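DNA replication and repair protein RecF (Caldanaerobacter subterraneus subsp. tengcongensis, PDB 5Z67) probably binds ATP and single-stranded DNA as an ABC-type ATPase, acting as a recombination mediator in the RecFOR pathway of DNA repair. Local coordinates at residues A141-I146 and K197-Y202; K205-M210 and L222-L227; S166-I171 and D179-F184. All blocks are in the same frame, centred on the assembly; numbering follows the deposited sequence.

Contact 1. Residues A141-I146 and K197-Y202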
ATOM      1  N   ALA A 141      -3.310   2.892   2.589  1.00 14.58           N
ATOM      2  CA  ALA A 141      -2.012   2.238   2.794  1.00 18.24           C
ATOM      3  C   ALA A 141      -0.816   3.190   2.596  1.00 20.41           C
ATOM      4  O   ALA A 141       0.187   3.072   3.300  1.00 23.87           O
ATOM      5  CB  ALA A 141      -1.868   1.005   1.840  1.00 15.53           C
ATOM      6  N   CYS A 142      -0.904   4.113   1.638  1.00 14.30           N
ATOM      7  CA  CYS A 142       0.212   5.039   1.377  1.00 26.91           C
ATOM      8  C   CYS A 142       0.393   5.994   2.532  1.00 28.18           C
ATOM      9  O   CYS A 142       1.515   6.245   2.994  1.00 20.36           O
ATOM     10  CB  CYS A 142      -0.006   5.849   0.093  1.00 14.27           C
ATOM     11  SG  CYS A 142       0.360   4.890  -1.384  1.00 21.58           S
ATOM     12  N   ILE A 143      -0.721   6.545   2.985  1.00 15.03           N
ATOM     13  CA  ILE A 143      -0.660   7.511   4.067  1.00 24.84           C
ATOM     14  C   ILE A 143      -0.273   6.813   5.369  1.00 21.28           C
ATOM     15  O   ILE A 143       0.473   7.377   6.182  1.00 19.63           O
ATOM     16  CB  ILE A 143      -2.006   8.258   4.252  1.00 15.89           C
ATOM     17  CG1 ILE A 143      -2.354   9.093   2.999  1.00 20.23           C
ATOM     18  CG2 ILE A 143      -1.942   9.159   5.479  1.00 16.78           C
ATOM     19  CD1 ILE A 143      -3.784   9.705   3.016  1.00 15.06           C
ATOM     20  N   SER A 144      -0.758   5.586   5.572  1.00 17.33           N
ATOM     21  CA  SER A 144      -0.488   4.895   6.854  1.00 22.94           C
ATOM     22  C   SER A 144       0.971   4.545   7.033  1.00 21.51           C
ATOM     23  O   SER A 144       1.466   4.466   8.167  1.00 20.96           O
ATOM     24  CB  SER A 144      -1.344   3.628   7.010  1.00 17.83           C
ATOM     25  OG  SER A 144      -2.699   4.009   7.188  1.00 19.23           O
ATOM     26  N   VAL A 145       1.688   4.349   5.940  1.00 18.24           N
ATOM     27  CA  VAL A 145       3.100   4.009   6.084  1.00 28.01           C
ATOM     28  C   VAL A 145       3.871   5.224   6.640  1.00 25.83           C
ATOM     29  O   VAL A 145       4.849   5.078   7.352  1.00 30.90           O
ATOM     30  CB  VAL A 145       3.724   3.532   4.736  1.00 27.27           C
ATOM     31  CG1 VAL A 145       5.194   3.275   4.905  1.00 29.20           C
ATOM     32  CG2 VAL A 145       3.054   2.252   4.263  1.00 34.90           C
ATOM     33  N   ILE A 146       3.396   6.417   6.306  1.00 29.35           N
ATOM     34  CA  ILE A 146       4.058   7.669   6.647  1.00 24.46           C
ATOM     35  C   ILE A 146       3.577   8.155   7.988  1.00 28.06           C
ATOM     36  O   ILE A 146       4.363   8.566   8.834  1.00 27.30           O
ATOM     37  CB  ILE A 146       3.766   8.769   5.593  1.00 30.11           C
ATOM     38  CG1 ILE A 146       4.486   8.486   4.274  1.00 34.10           C
ATOM     39  CG2 ILE A 146       4.130  10.155   6.126  1.00 35.04           C
ATOM     40  CD1 ILE A 146       3.761   9.105   3.044  1.00 23.22           C
ATOM     41  N   LYS A 197      -8.756  15.675   6.280  1.00 22.32           N
ATOM     42  CA  LYS A 197      -7.727  16.704   6.232  1.00 23.28           C
ATOM     43  C   LYS A 197      -6.396  16.111   5.781  1.00 31.70           C
ATOM     44  O   LYS A 197      -5.688  16.694   4.960  1.00 31.92           O
ATOM     45  CB  LYS A 197      -7.557  17.377   7.588  1.00 25.16           C
ATOM     46  N   VAL A 198      -6.047  14.954   6.332  1.00 25.04           N
ATOM     47  CA  VAL A 198      -4.807  14.310   5.947  1.00 21.45           C
ATOM     48  C   VAL A 198      -4.877  13.807   4.507  1.00 21.93           C
ATOM     49  O   VAL A 198      -3.895  13.916   3.766  1.00 20.65           O
ATOM     50  CB  VAL A 198      -4.466  13.148   6.890  1.00 22.37           C
ATOM     51  CG1 VAL A 198      -3.195  12.450   6.450  1.00 19.52           C
ATOM     52  CG2 VAL A 198      -4.306  13.672   8.318  1.00 27.48           C
ATOM     53  N   ARG A 199      -6.019  13.258   4.096  1.00 20.70           N
ATOM     54  CA  ARG A 199      -6.123  12.807   2.710  1.00 21.50           C
ATOM     55  C   ARG A 199      -5.934  13.960   1.742  1.00 23.94           C
ATOM     56  O   ARG A 199      -5.258  13.809   0.714  1.00 17.98           O
ATOM     57  CB  ARG A 199      -7.456  12.125   2.432  1.00 19.68           C
ATOM     58  CG  ARG A 199      -7.570  10.732   3.026  1.00 19.45           C
ATOM     59  CD  ARG A 199      -8.864  10.071   2.595  1.00 19.89           C
ATOM     60  NE  ARG A 199      -8.998   8.714   3.119  1.00 19.30           N
ATOM     61  CZ  ARG A 199     -10.094   7.976   2.956  1.00 19.75           C
ATOM     62  NH1 ARG A 199     -11.144   8.475   2.315  1.00 18.30           N
ATOM     63  NH2 ARG A 199     -10.157   6.750   3.456  1.00 21.75           N
ATOM     64  N   ASN A 200      -6.538  15.103   2.065  1.00 26.54           N
ATOM     65  CA  ASN A 200      -6.439  16.273   1.200  1.00 26.96           C
ATOM     66  C   ASN A 200      -4.985  16.706   1.028  1.00 29.28           C
ATOM     67  O   ASN A 200      -4.531  16.984  -0.067  1.00 24.05           O
ATOM     68  CB  ASN A 200      -7.254  17.431   1.759  1.00 24.09           C
ATOM     69  CG  ASN A 200      -7.514  18.489   0.724  1.00 35.03           C
ATOM     70  OD1 ASN A 200      -8.439  18.364  -0.083  1.00 44.78           O
ATOM     71  ND2 ASN A 200      -6.706  19.542   0.736  1.00 25.62           N
ATOM     72  N   ASN A 201      -4.277  16.756   2.142  1.00 34.22           N
ATOM     73  CA  ASN A 201      -2.863  17.063   2.174  1.00 29.72           C
ATOM     74  C   ASN A 201      -2.014  16.105   1.331  1.00 27.15           C
ATOM     75  O   ASN A 201      -1.177  16.545   0.551  1.00 29.68           O
ATOM     76  CB  ASN A 201      -2.392  17.052   3.630  1.00 35.19           C
ATOM     77  CG  ASN A 201      -1.011  17.638   3.798  1.00 47.66           C
ATOM     78  OD1 ASN A 201      -0.020  16.911   3.801  1.00 52.01           O
ATOM     79  ND2 ASN A 201      -0.936  18.962   3.933  1.00 54.48           N
ATOM     80  N   TYR A 202      -2.230  14.798   1.483  1.00 22.27           N
ATOM     81  CA  TYR A 202      -1.490  13.826   0.680  1.00 21.63           C
ATOM     82  C   TYR A 202      -1.768  13.975  -0.831  1.00 26.58           C
ATOM     83  O   TYR A 202      -0.840  13.945  -1.662  1.00 18.71           O
ATOM     84  CB  TYR A 202      -1.804  12.390   1.132  1.00 17.18           C
ATOM     85  CG  TYR A 202      -0.929  11.363   0.422  1.00 16.47           C
ATOM     86  CD1 TYR A 202       0.329  11.023   0.926  1.00 17.33           C
ATOM     87  CD2 TYR A 202      -1.357  10.740  -0.753  1.00 15.67           C
ATOM     88  CE1 TYR A 202       1.146  10.080   0.275  1.00 18.57           C
ATOM     89  CE2 TYR A 202      -0.556   9.803  -1.403  1.00 15.29           C
ATOM     90  CZ  TYR A 202       0.698   9.480  -0.872  1.00 17.91           C
ATOM     91  OH  TYR A 202       1.510   8.578  -1.498  1.00 21.41           O
TER

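Contact 2. Residues K205-M210 and L222-L227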
ATOM      1  N   LYS A 205       0.076  16.750  -2.401  1.00 25.05           N
ATOM      2  CA  LYS A 205       1.440  16.323  -2.708  1.00 28.76           C
ATOM      3  C   LYS A 205       1.473  15.328  -3.885  1.00 24.69           C
ATOM      4  O   LYS A 205       2.344  15.403  -4.741  1.00 23.51           O
ATOM      5  CB  LYS A 205       2.100  15.699  -1.463  1.00 29.93           C
ATOM      6  CG  LYS A 205       2.528  16.735  -0.438  1.00 28.62           C
ATOM      7  CD  LYS A 205       2.890  16.079   0.886  1.00 35.95           C
ATOM      8  CE  LYS A 205       2.685  17.073   2.025  1.00 39.65           C
ATOM      9  NZ  LYS A 205       3.649  16.912   3.144  1.00 45.08           N
ATOM     10  N   LEU A 206       0.538  14.385  -3.908  1.00 23.83           N
ATOM     11  CA  LEU A 206       0.468  13.419  -4.985  1.00 19.60           C
ATOM     12  C   LEU A 206       0.320  14.140  -6.312  1.00 25.83           C
ATOM     13  O   LEU A 206       1.008  13.811  -7.279  1.00 20.42           O
ATOM     14  CB  LEU A 206      -0.691  12.454  -4.779  1.00 17.72           C
ATOM     15  CG  LEU A 206      -0.822  11.356  -5.843  1.00 24.40           C
ATOM     16  CD1 LEU A 206       0.478  10.569  -5.961  1.00 27.69           C
ATOM     17  CD2 LEU A 206      -1.935  10.426  -5.461  1.00 21.14           C
ATOM     18  N   LYS A 207      -0.581  15.128  -6.347  1.00 21.09           N
ATOM     19  CA  LYS A 207      -0.850  15.878  -7.558  1.00 22.60           C
ATOM     20  C   LYS A 207       0.424  16.558  -8.050  1.00 30.58           C
ATOM     21  O   LYS A 207       0.775  16.442  -9.213  1.00 24.62           O
ATOM     22  CB  LYS A 207      -1.963  16.916  -7.312  1.00 36.13           C
ATOM     23  CG  LYS A 207      -2.420  17.673  -8.577  1.00 25.71           C
ATOM     24  CD  LYS A 207      -1.944  19.103  -8.544  1.00 36.48           C
ATOM     25  CE  LYS A 207      -3.069  20.012  -8.077  1.00 48.97           C
ATOM     26  NZ  LYS A 207      -3.738  19.568  -6.809  1.00 50.53           N
ATOM     27  N   ASN A 208       1.119  17.256  -7.154  1.00 29.84           N
ATOM     28  CA  ASN A 208       2.346  17.972  -7.517  1.00 30.54           C
ATOM     29  C   ASN A 208       3.466  17.059  -7.997  1.00 31.52           C
ATOM     30  O   ASN A 208       4.177  17.367  -8.956  1.00 30.47           O
ATOM     31  CB  ASN A 208       2.861  18.775  -6.333  1.00 30.68           C
ATOM     32  CG  ASN A 208       1.877  19.840  -5.868  1.00 45.14           C
ATOM     33  OD1 ASN A 208       1.124  20.413  -6.662  1.00 48.28           O
ATOM     34  ND2 ASN A 208       1.893  20.115  -4.572  1.00 49.25           N
ATOM     35  N   SER A 209       3.640  15.941  -7.308  1.00 29.42           N
ATOM     36  CA  SER A 209       4.718  15.031  -7.639  1.00 28.28           C
ATOM     37  C   SER A 209       4.372  14.283  -8.945  1.00 26.63           C
ATOM     38  O   SER A 209       5.204  14.150  -9.837  1.00 24.40           O
ATOM     39  CB  SER A 209       4.979  14.080  -6.453  1.00 21.83           C
ATOM     40  OG  SER A 209       5.786  12.987  -6.829  1.00 38.11           O
ATOM     41  N   MET A 210       3.128  13.837  -9.071  1.00 24.75           N
ATOM     42  CA  MET A 210       2.710  13.054 -10.231  1.00 23.65           C
ATOM     43  C   MET A 210       2.723  13.879 -11.512  1.00 23.46           C
ATOM     44  O   MET A 210       3.060  13.359 -12.576  1.00 24.68           O
ATOM     45  CB  MET A 210       1.317  12.470  -9.974  1.00 25.17           C
ATOM     46  CG  MET A 210       1.023  11.147 -10.635  1.00 22.32           C
ATOM     47  SD  MET A 210      -0.487  10.422  -9.954  1.00 31.40           S
ATOM     48  CE  MET A 210      -1.090   9.631 -11.442  1.00 19.55           C
ATOM     49  N   LEU A 222      -1.511  16.672 -15.637  1.00 40.73           N
ATOM     50  CA  LEU A 222      -2.110  15.860 -14.579  1.00 37.95           C
ATOM     51  C   LEU A 222      -2.955  16.744 -13.646  1.00 39.37           C
ATOM     52  O   LEU A 222      -2.547  17.846 -13.268  1.00 42.10           O
ATOM     53  CB  LEU A 222      -1.004  15.110 -13.824  1.00 36.12           C
ATOM     54  CG  LEU A 222      -1.320  14.016 -12.810  1.00 34.87           C
ATOM     55  CD1 LEU A 222      -1.625  14.592 -11.418  1.00 33.96           C
ATOM     56  CD2 LEU A 222      -2.441  13.108 -13.282  1.00 31.91           C
ATOM     57  N   GLU A 223      -4.156  16.290 -13.322  1.00 38.08           N
ATOM     58  CA  GLU A 223      -4.948  16.953 -12.285  1.00 38.94           C
ATOM     59  C   GLU A 223      -5.546  15.898 -11.370  1.00 35.86           C
ATOM     60  O   GLU A 223      -5.783  14.780 -11.792  1.00 34.04           O
ATOM     61  CB  GLU A 223      -6.052  17.830 -12.897  1.00 42.15           C
ATOM     62  CG  GLU A 223      -6.747  18.769 -11.900  1.00 48.82           C
ATOM     63  CD  GLU A 223      -5.747  19.558 -11.048  0.80 55.10           C
ATOM     64  OE1 GLU A 223      -5.621  19.249  -9.834  1.00 43.33           O
ATOM     65  OE2 GLU A 223      -5.080  20.470 -11.596  1.00 57.51           O
ATOM     66  N   ILE A 224      -5.786  16.253 -10.113  1.00 35.72           N
ATOM     67  CA  ILE A 224      -6.461  15.339  -9.191  1.00 34.65           C
ATOM     68  C   ILE A 224      -7.594  16.028  -8.436  1.00 34.26           C
ATOM     69  O   ILE A 224      -7.399  17.046  -7.783  1.00 35.96           O
ATOM     70  CB  ILE A 224      -5.487  14.721  -8.184  1.00 31.64           C
ATOM     71  CG1 ILE A 224      -4.509  13.792  -8.910  1.00 30.67           C
ATOM     72  CG2 ILE A 224      -6.253  13.917  -7.155  1.00 29.81           C
ATOM     73  CD1 ILE A 224      -3.342  13.408  -8.082  1.00 33.50           C
ATOM     74  N   ILE A 225      -8.780  15.460  -8.558  1.00 33.67           N
ATOM     75  CA  ILE A 225      -9.939  15.969  -7.855  1.00 34.60           C
ATOM     76  C   ILE A 225     -10.274  15.058  -6.668  1.00 32.02           C
ATOM     77  O   ILE A 225     -10.464  13.854  -6.828  1.00 30.50           O
ATOM     78  CB  ILE A 225     -11.135  16.084  -8.788  1.00 36.81           C
ATOM     79  CG1 ILE A 225     -10.762  16.941 -10.007  1.00 39.85           C
ATOM     80  CG2 ILE A 225     -12.345  16.631  -8.036  1.00 38.18           C
ATOM     81  CD1 ILE A 225     -11.886  17.099 -11.007  1.00 43.06           C
ATOM     82  N   TYR A 226     -10.292  15.652  -5.480  1.00 32.04           N
ATOM     83  CA  TYR A 226     -10.670  14.969  -4.256  1.00 30.12           C
ATOM     84  C   TYR A 226     -12.068  15.410  -3.844  1.00 41.68           C
ATOM     85  O   TYR A 226     -12.278  16.497  -3.310  1.00 32.64           O
ATOM     86  CB  TYR A 226      -9.657  15.253  -3.150  1.00 29.76           C
ATOM     87  CG  TYR A 226      -9.965  14.637  -1.808  1.00 28.26           C
ATOM     88  CD1 TYR A 226     -10.712  13.470  -1.696  1.00 26.78           C
ATOM     89  CD2 TYR A 226      -9.522  15.238  -0.642  1.00 28.90           C
ATOM     90  CE1 TYR A 226     -11.003  12.923  -0.442  1.00 25.83           C
ATOM     91  CE2 TYR A 226      -9.801  14.705   0.594  1.00 27.83           C
ATOM     92  CZ  TYR A 226     -10.537  13.554   0.694  1.00 26.22           C
ATOM     93  OH  TYR A 226     -10.792  13.035   1.944  1.00 25.55           O
ATOM     94  N   LEU A 227     -13.024  14.544  -4.135  1.00 41.44           N
ATOM     95  CA  LEU A 227     -14.398  14.735  -3.725  1.00 43.55           C
ATOM     96  C   LEU A 227     -14.567  14.139  -2.328  1.00 37.19           C
ATOM     97  O   LEU A 227     -14.729  12.921  -2.157  1.00 33.72           O
ATOM     98  CB  LEU A 227     -15.336  14.088  -4.744  1.00 59.08           C
ATOM     99  CG  LEU A 227     -14.735  12.918  -5.536  1.00 55.17           C
ATOM    100  CD1 LEU A 227     -15.378  11.605  -5.103  1.00 60.47           C
ATOM    101  CD2 LEU A 227     -14.869  13.120  -7.037  1.00 45.64           C
TER

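Contact 3. Residues S166-I171 and D179-F184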
ATOM      1  N   SER A 166     -23.921  -2.160  12.465  1.00 24.07           N
ATOM      2  CA  SER A 166     -24.677  -3.216  13.131  1.00 31.65           C
ATOM      3  C   SER A 166     -25.751  -2.615  14.055  1.00 27.68           C
ATOM      4  O   SER A 166     -26.820  -3.198  14.216  1.00 27.96           O
ATOM      5  CB  SER A 166     -23.742  -4.186  13.882  1.00 35.70           C
ATOM      6  OG  SER A 166     -23.259  -3.643  15.076  1.00 36.92           O
ATOM      7  N   LEU A 167     -25.504  -1.426  14.615  1.00 25.72           N
ATOM      8  CA  LEU A 167     -26.533  -0.780  15.441  1.00 26.44           C
ATOM      9  C   LEU A 167     -27.742  -0.378  14.607  1.00 26.35           C
ATOM     10  O   LEU A 167     -28.870  -0.419  15.096  1.00 27.53           O
ATOM     11  CB  LEU A 167     -25.980   0.449  16.159  1.00 25.87           C
ATOM     12  CG  LEU A 167     -26.996   1.302  16.920  1.00 26.65           C
ATOM     13  CD1 LEU A 167     -27.457   0.585  18.178  1.00 30.97           C
ATOM     14  CD2 LEU A 167     -26.470   2.704  17.242  1.00 26.07           C
ATOM     15  N   LEU A 168     -27.501   0.032  13.358  1.00 25.15           N
ATOM     16  CA  LEU A 168     -28.605   0.372  12.473  1.00 25.38           C
ATOM     17  C   LEU A 168     -29.588  -0.801  12.385  1.00 27.01           C
ATOM     18  O   LEU A 168     -30.798  -0.601  12.431  1.00 28.00           O
ATOM     19  CB  LEU A 168     -28.108   0.759  11.077  1.00 24.23           C
ATOM     20  CG  LEU A 168     -27.860   2.217  10.652  1.00 37.62           C
ATOM     21  CD1 LEU A 168     -28.380   3.214  11.665  1.00 23.60           C
ATOM     22  CD2 LEU A 168     -26.396   2.475  10.336  1.00 34.67           C
ATOM     23  N   LYS A 169     -29.061  -2.020  12.294  1.00 27.55           N
ATOM     24  CA  LYS A 169     -29.896  -3.223  12.245  1.00 29.48           C
ATOM     25  C   LYS A 169     -30.678  -3.448  13.533  1.00 37.13           C
ATOM     26  O   LYS A 169     -31.844  -3.847  13.487  1.00 32.50           O
ATOM     27  CB  LYS A 169     -29.048  -4.467  11.933  1.00 31.18           C
ATOM     28  CG  LYS A 169     -29.801  -5.787  12.187  1.00 39.88           C
ATOM     29  CD  LYS A 169     -29.114  -6.985  11.504  1.00 46.02           C
ATOM     30  CE  LYS A 169     -29.713  -8.325  11.955  1.00 42.81           C
ATOM     31  NZ  LYS A 169     -28.969  -9.446  11.310  1.00 42.30           N
ATOM     32  N   LYS A 170     -30.037  -3.202  14.676  1.00 30.70           N
ATOM     33  CA  LYS A 170     -30.728  -3.288  15.963  1.00 32.18           C
ATOM     34  C   LYS A 170     -31.786  -2.207  16.068  1.00 32.07           C
ATOM     35  O   LYS A 170     -32.868  -2.438  16.586  1.00 34.46           O
ATOM     36  CB  LYS A 170     -29.752  -3.173  17.145  1.00 39.48           C
ATOM     37  CG  LYS A 170     -29.364  -4.511  17.782  1.00 51.10           C
ATOM     38  CD  LYS A 170     -27.847  -4.602  18.052  1.00 56.09           C
ATOM     39  CE  LYS A 170     -27.390  -6.046  18.323  1.00 56.83           C
ATOM     40  NZ  LYS A 170     -25.924  -6.238  18.092  1.00 57.70           N
ATOM     41  N   ILE A 171     -31.478  -1.013  15.597  1.00 30.46           N
ATOM     42  CA  ILE A 171     -32.471   0.058  15.645  1.00 36.02           C
ATOM     43  C   ILE A 171     -33.649  -0.284  14.736  1.00 41.70           C
ATOM     44  O   ILE A 171     -34.771   0.128  15.011  1.00 37.24           O
ATOM     45  CB  ILE A 171     -31.856   1.420  15.253  1.00 32.99           C
ATOM     46  CG1 ILE A 171     -30.835   1.847  16.317  1.00 33.45           C
ATOM     47  CG2 ILE A 171     -32.938   2.480  15.123  1.00 30.81           C
ATOM     48  CD1 ILE A 171     -30.057   3.085  15.996  1.00 31.47           C
ATOM     49  N   ASP A 179     -29.170   6.890  21.739  1.00 32.43           N
ATOM     50  CA  ASP A 179     -27.927   7.318  22.356  1.00 32.88           C
ATOM     51  C   ASP A 179     -26.664   6.771  21.731  1.00 31.24           C
ATOM     52  O   ASP A 179     -25.776   7.535  21.564  1.00 30.72           O
ATOM     53  CB  ASP A 179     -27.852   7.195  23.886  1.00 34.36           C
ATOM     54  CG  ASP A 179     -27.829   5.799  24.365  1.00 35.74           C
ATOM     55  OD1 ASP A 179     -28.432   4.967  23.731  1.00 37.18           O
ATOM     56  OD2 ASP A 179     -27.234   5.535  25.380  1.00 66.97           O
ATOM     57  N   LEU A 180     -26.588   5.488  21.388  1.00 30.75           N
ATOM     58  CA  LEU A 180     -25.325   5.014  20.857  1.00 29.31           C
ATOM     59  C   LEU A 180     -25.209   5.656  19.480  1.00 33.85           C
ATOM     60  O   LEU A 180     -24.097   5.856  19.004  1.00 26.55           O
ATOM     61  CB  LEU A 180     -25.360   3.508  20.716  1.00 30.25           C
ATOM     62  CG  LEU A 180     -25.251   2.782  22.072  1.00 35.96           C
ATOM     63  CD1 LEU A 180     -25.477   1.289  21.912  1.00 34.03           C
ATOM     64  CD2 LEU A 180     -23.891   3.083  22.729  1.00 31.94           C
ATOM     65  N   LEU A 181     -26.337   5.979  18.845  1.00 27.26           N
ATOM     66  CA  LEU A 181     -26.283   6.514  17.485  1.00 30.53           C
ATOM     67  C   LEU A 181     -25.638   7.908  17.466  1.00 25.85           C
ATOM     68  O   LEU A 181     -24.853   8.218  16.578  1.00 24.73           O
ATOM     69  CB  LEU A 181     -27.683   6.557  16.857  1.00 27.01           C
ATOM     70  CG  LEU A 181     -27.759   7.045  15.401  1.00 29.69           C
ATOM     71  CD1 LEU A 181     -26.989   6.121  14.462  1.00 23.72           C
ATOM     72  CD2 LEU A 181     -29.221   7.234  14.934  1.00 33.24           C
ATOM     73  N   GLU A 182     -25.984   8.733  18.451  1.00 27.35           N
ATOM     74  CA  GLU A 182     -25.341  10.024  18.619  1.00 27.91           C
ATOM     75  C   GLU A 182     -23.854   9.867  18.901  1.00 27.62           C
ATOM     76  O   GLU A 182     -23.020  10.529  18.285  1.00 27.05           O
ATOM     77  CB  GLU A 182     -25.994  10.814  19.746  1.00 30.00           C
ATOM     78  CG  GLU A 182     -25.228  12.048  20.142  1.00 41.03           C
ATOM     79  CD  GLU A 182     -25.267  13.132  19.072  1.00 54.24           C
ATOM     80  OE1 GLU A 182     -24.444  14.082  19.159  1.00 56.77           O
ATOM     81  OE2 GLU A 182     -26.133  13.044  18.159  1.00 56.11           O
ATOM     82  N   ILE A 183     -23.531   8.973  19.826  1.00 28.24           N
ATOM     83  CA  ILE A 183     -22.145   8.713  20.185  1.00 28.32           C
ATOM     84  C   ILE A 183     -21.323   8.263  18.976  1.00 31.62           C
ATOM     85  O   ILE A 183     -20.196   8.722  18.790  1.00 27.82           O
ATOM     86  CB  ILE A 183     -22.061   7.667  21.306  1.00 29.54           C
ATOM     87  CG1 ILE A 183     -22.332   8.340  22.653  1.00 31.91           C
ATOM     88  CG2 ILE A 183     -20.691   7.048  21.361  1.00 29.34           C
ATOM     89  CD1 ILE A 183     -22.502   7.380  23.820  1.00 33.57           C
ATOM     90  N   PHE A 184     -21.900   7.403  18.137  1.00 25.15           N
ATOM     91  CA  PHE A 184     -21.222   6.947  16.932  1.00 25.89           C
ATOM     92  C   PHE A 184     -21.140   8.065  15.890  1.00 31.56           C
ATOM     93  O   PHE A 184     -20.083   8.246  15.267  1.00 22.88           O
ATOM     94  CB  PHE A 184     -21.911   5.705  16.338  1.00 22.88           C
ATOM     95  CG  PHE A 184     -21.785   4.469  17.200  1.00 30.18           C
ATOM     96  CD1 PHE A 184     -20.695   4.305  18.052  1.00 29.55           C
ATOM     97  CD2 PHE A 184     -22.754   3.488  17.168  1.00 24.19           C
ATOM     98  CE1 PHE A 184     -20.583   3.178  18.869  1.00 32.77           C
ATOM     99  CE2 PHE A 184     -22.644   2.359  17.963  1.00 25.37           C
ATOM    100  CZ  PHE A 184     -21.550   2.203  18.820  1.00 26.20           C
TER

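Contact 1. Residues A141-I146 and K197-Y202
Two first torsions bring Y202 and I143 together. In Y202 the ring carbon CG stands anti to the backbone N (chi1 -174°), which carries the phenol across to helix 132-146; in I143 the CG1 branch lies beside its own N and anti to the carbonyl carbon, which lays it over one face of that ring. The evidence for a CH-pi contact is a CG1-to-ring-centroid distance of 4.2 Å, with I143 CG1 29° off the ring normal. The methylene is displaced toward the root of the ring, since I143 CG1 is 3.7 Å from Y202 CG. The two side chains lie alongside each other, pointing opposite ways, and I143 CD1 runs on to the backbone of R199, while the other branch, I143 CG2, meets V198 CG1 at 3.7 Å. I146 CD1 comes to the ring edge, 3.9 Å from Y202 CE1. At the phenol end, C142 CB approaches Y202 OH obliquely, at 3.5 Å. An alanine in place of Y202 would probably leave I143 CG1 without its aromatic face and open a gap between helices 132-146 and 178-218 where C142 and I146 now meet the ring. The aliphatic part of R199 adds its CG against I143 CD1, while its guanidinium turns to D140, E269 and Y150. The short axes cross at 98°, 10.9 Å apart, so the helices meet over a short length. Helix 148-173 borders it through Y150, helix 286-308 covers Y202 through I303 and I146 through L304, and Y226 of strand 222-227 packs on R199.

Contact 2. Residues K205-M210 and L222-L227
Helix 205-210 and strand 222-227 run almost antiparallel, their short axes at 169° and 8.0 Å apart at closest approach. The CA atoms come nearest at K207 and I224, 5.9 Å apart, so at this point the strand lies close against the helix backbone. I224 uses that closeness: its CD1 reaches the main chain of K207, 3.5 Å from CA, and also touches K207 CB. The preceding residue, L206, puts its CG 3.9 Å from the same I224 CD1, the two side chains set roughly perpendicular. One terminal methyl is thus packed against both L206 and K207. Further along the helix, L222 takes the corresponding role: its CD1 meets M210 CB at 3.9 Å and rests near the carbonyl oxygen of K207, while its CD2 lies by M210 CE. L222 and I224, two residues apart, both point to the helix, as the alternation of a beta strand requires. The motif is a helix returning through a short connection into an edge strand: helix 178-218 leads into strand 222-227, which borders a small antiparallel sheet and pairs with strand 270-275 through E223 with L274 and I225 with K272. At the border of the packing lies a charged pair. With CG trans to N (chi1 -174°), the K207 chain turns at each later torsion, which lays CE 3.2 Å from E223 OE1 and brings NZ to 3.6 Å from that oxygen, a salt bridge in which the methylene CE lies nearer OE1 than the ammonium nitrogen does. E223 OE1 also accepts the backbone N-H of I224, at 3.0 Å, from above the carboxylate plane. Helix 286-308 meets L206 and M210 through S299.

Contact 3. Residues S166-I171 and D179-F184
The F184 ring is met by L167, whose methyl CD2 lies 3.8 Å from F184 CD2 and almost as near to CE2; the approach is oblique. Contacts to this ring within helix 148-173 extend to T160, N163 and R164, so F184 lies along the side of that helix. The same L167 methyl is the centre of the packing: it also reaches L180 CB at 3.7 Å and the backbone N of L181 at 3.6 Å. A chi1 of 173° swings the L167 branch away from its own N and across to the opposing helix, between L180 and F184, residues one turn apart there. The two helices form an antiparallel hairpin, 148-173 turning into 178-218 through a short connection; the short axes are inclined at 156° and 10.7 Å apart. This is an apolar pairing close to the turn, consistent with the short helical lobe that RecF has where Rad50 and SMC proteins carry a long coiled coil. L181 works on another flank, where I171 CD1 comes to its CB and L168 CD1 to its CD1, both at 4.3 Å, looser than the L167 contacts. L257 of helix 253-259 borders this flank by touching L168 and I171, and L253 of the same helix packs on L181.

Overall arrangement
All three contacts share helix 178-218, which takes part first in contact 3, then in contact 1 and last in contact 2. Contacts 1 and 2 adjoin, their centres 13 Å apart, and touch where R199 and N200 meet Y226. Contact 3 lies farther out, its centre about 29 Å from that of contact 1 and 36 Å from that of contact 2, with no direct touch. Its two segments fall in the chain between 141-146 and 197-202. The long helix therefore links the far end of a helical hairpin to the more central packing with helix 132-146 and to an edge strand, all away from the predicted ATP-binding loop.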